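Local coordinates for protein dihydroneopterin triphosphate diphosphatase (Escherichia coli O157:H7, PDB 5U7F) that probably hydrolyses dihydroneopterin triphosphate to the monophosphate and pyrophosphate, a step in folate biosynthesis, as a metal-dependent Nudix hydrolase, at residues N98-F103 and S135-Q140. Residues are numbered along the deposited sequence; the frame is centred on the assembly and turned at random.
Sequences NTESWF and SWSNRQ. With SO4 (sulfate ion), chain B.
Glu100 reaches from the strand to Ser137 in the first turn of the helix. With CG anti to the backbone N (chi1 178°) its chain runs out extended, and Glu100 OE1 takes a hydrogen bond from Ser137 OG at 2.7 Å, on the syn side but tilted out of the carboxylate plane. Trp102, two residues further along the same side of the strand, gives that oxygen a second bond: its NE1 lies 2.9 Å from Glu100 OE1, on the anti side and tilted toward the opposite face. Two donors thus grip one oxygen and fix the rotation of the buried carboxylate. The other oxygen, OE2, accepts from a water that also bonds Ser135 OG. That serine is the helix N-cap, its OG receiving the N-H of Asn138, and it is predicted to bind substrate. Glu100 also lies beside Thr40 and Ser137 beside Phe81, both probable substrate-site residues. Beyond its NE1 the Trp102 indole pushes its six-membered ring at the helix. Trp102 CZ2 comes within 3.3 Å of Ser137 O, while CH2 of Trp102 sits 3.7 Å from CG of Gln140. This CG lies at the ring edge, and the Gln140 amide plane is turned 87° to the indole; Gln140 OE1 is hydrogen-bonded to Arg77. Residues 136-140 cross 98-103 at -22°, and further along helix 136-147 Ala141, Gln144 and Phe145 continue the contact with Trp102. Strand 97-107 itself runs between antiparallel 72-82 and parallel 10-18, whose Leu13 touches both Glu100 and Trp102, in the central Nudix sheet.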
# COMPACT_ATOMS: atom_id res chain seq x y z
N ASN A 98 6.62 -3.60 12.80
CA ASN A 98 6.89 -3.34 11.39
C ASN A 98 7.06 -1.86 11.18
O ASN A 98 6.31 -1.07 11.74
CB ASN A 98 5.79 -3.86 10.47
CG ASN A 98 6.13 -3.62 8.99
OD1 ASN A 98 6.75 -4.44 8.32
ND2 ASN A 98 5.78 -2.44 8.50
N THR A 99 8.07 -1.49 10.42
CA THR A 99 8.33 -0.09 10.11
C THR A 99 7.94 0.16 8.63
O THR A 99 8.43 -0.52 7.73
CB THR A 99 9.80 0.28 10.34
OG1 THR A 99 10.15 0.02 11.71
CG2 THR A 99 9.99 1.73 10.05
N GLU A 100 7.12 1.16 8.41
CA GLU A 100 6.47 1.38 7.12
C GLU A 100 6.72 2.80 6.62
O GLU A 100 6.42 3.75 7.33
CB GLU A 100 4.97 1.18 7.26
CG GLU A 100 4.13 1.42 6.02
CD GLU A 100 2.63 1.26 6.32
OE1 GLU A 100 2.02 2.17 6.93
OE2 GLU A 100 2.07 0.20 5.97
N SER A 101 7.23 2.92 5.39
CA SER A 101 7.41 4.23 4.75
C SER A 101 6.34 4.51 3.69
O SER A 101 5.99 3.62 2.91
CB SER A 101 8.82 4.32 4.13
OG SER A 101 9.77 4.23 5.17
N TRP A 102 5.86 5.76 3.65
CA TRP A 102 4.66 6.08 2.87
C TRP A 102 5.03 6.74 1.55
O TRP A 102 5.90 7.61 1.51
CB TRP A 102 3.70 7.02 3.63
CG TRP A 102 3.07 6.45 4.84
CD1 TRP A 102 3.14 5.15 5.29
CD2 TRP A 102 2.29 7.16 5.81
NE1 TRP A 102 2.44 5.02 6.45
CE2 TRP A 102 1.91 6.23 6.79
CE3 TRP A 102 1.89 8.49 5.94
CZ2 TRP A 102 1.12 6.58 7.88
CZ3 TRP A 102 1.10 8.84 7.02
CH2 TRP A 102 0.74 7.88 7.99
N PHE A 103 4.31 6.36 0.51
CA PHE A 103 4.39 6.98 -0.82
C PHE A 103 2.96 7.26 -1.34
O PHE A 103 1.97 6.66 -0.90
CB PHE A 103 5.14 6.09 -1.81
CG PHE A 103 6.57 5.82 -1.44
CD1 PHE A 103 6.89 4.87 -0.48
CD2 PHE A 103 7.59 6.54 -2.03
CE1 PHE A 103 8.21 4.64 -0.14
CE2 PHE A 103 8.92 6.31 -1.68
CZ PHE A 103 9.23 5.38 -0.75
N SER A 135 -5.94 -1.25 8.77
CA SER A 135 -4.63 -0.71 9.14
C SER A 135 -4.69 0.77 9.52
O SER A 135 -5.11 1.63 8.70
CB SER A 135 -3.66 -0.93 7.98
OG SER A 135 -2.50 -0.12 8.07
N TRP A 136 -4.30 1.08 10.75
CA TRP A 136 -4.34 2.46 11.20
C TRP A 136 -3.38 3.32 10.42
O TRP A 136 -3.67 4.48 10.24
CB TRP A 136 -4.09 2.60 12.72
CG TRP A 136 -2.73 2.28 13.24
CD1 TRP A 136 -2.37 1.16 13.90
CD2 TRP A 136 -1.59 3.13 13.23
NE1 TRP A 136 -1.04 1.23 14.28
CE2 TRP A 136 -0.54 2.43 13.88
CE3 TRP A 136 -1.33 4.41 12.72
CZ2 TRP A 136 0.73 2.96 14.02
CZ3 TRP A 136 -0.07 4.94 12.86
CH2 TRP A 136 0.96 4.21 13.49
N SER A 137 -2.29 2.77 9.92
CA SER A 137 -1.32 3.60 9.21
C SER A 137 -1.85 3.91 7.79
O SER A 137 -1.72 5.04 7.31
CB SER A 137 0.04 2.91 9.14
OG SER A 137 -0.06 1.66 8.50
N ASN A 138 -2.44 2.91 7.15
CA ASN A 138 -3.11 3.07 5.85
C ASN A 138 -4.20 4.12 5.93
O ASN A 138 -4.30 5.01 5.06
CB ASN A 138 -3.69 1.74 5.38
CG ASN A 138 -3.84 1.63 3.85
OD1 ASN A 138 -3.78 0.50 3.31
ND2 ASN A 138 -4.05 2.78 3.14
N ARG A 139 -5.01 4.05 6.98
CA ARG A 139 -6.01 5.06 7.23
C ARG A 139 -5.41 6.44 7.34
O ARG A 139 -5.86 7.39 6.66
CB ARG A 139 -6.76 4.74 8.50
CG ARG A 139 -7.67 5.85 8.99
CD ARG A 139 -8.63 5.31 10.03
NE ARG A 139 -7.93 5.06 11.28
CZ ARG A 139 -7.76 3.89 11.88
NH1 ARG A 139 -8.23 2.74 11.36
NH2 ARG A 139 -7.10 3.89 13.03
N GLN A 140 -4.39 6.56 8.18
CA GLN A 140 -3.79 7.86 8.43
C GLN A 140 -3.17 8.44 7.14
O GLN A 140 -3.26 9.65 6.88
CB GLN A 140 -2.73 7.76 9.53
CG GLN A 140 -2.18 9.11 9.98
CD GLN A 140 -1.20 9.02 11.18
OE1 GLN A 140 -0.23 9.77 11.24
NE2 GLN A 140 -1.49 8.14 12.11
S SO4 B . 0.48 0.05 17.62
O1 SO4 B . -0.27 -0.50 18.76
O2 SO4 B . 1.90 -0.14 17.85
O3 SO4 B . 0.07 -0.68 16.42
O4 SO4 B . 0.17 1.47 17.48
O HOH W 1 -0.51 -0.62 6.31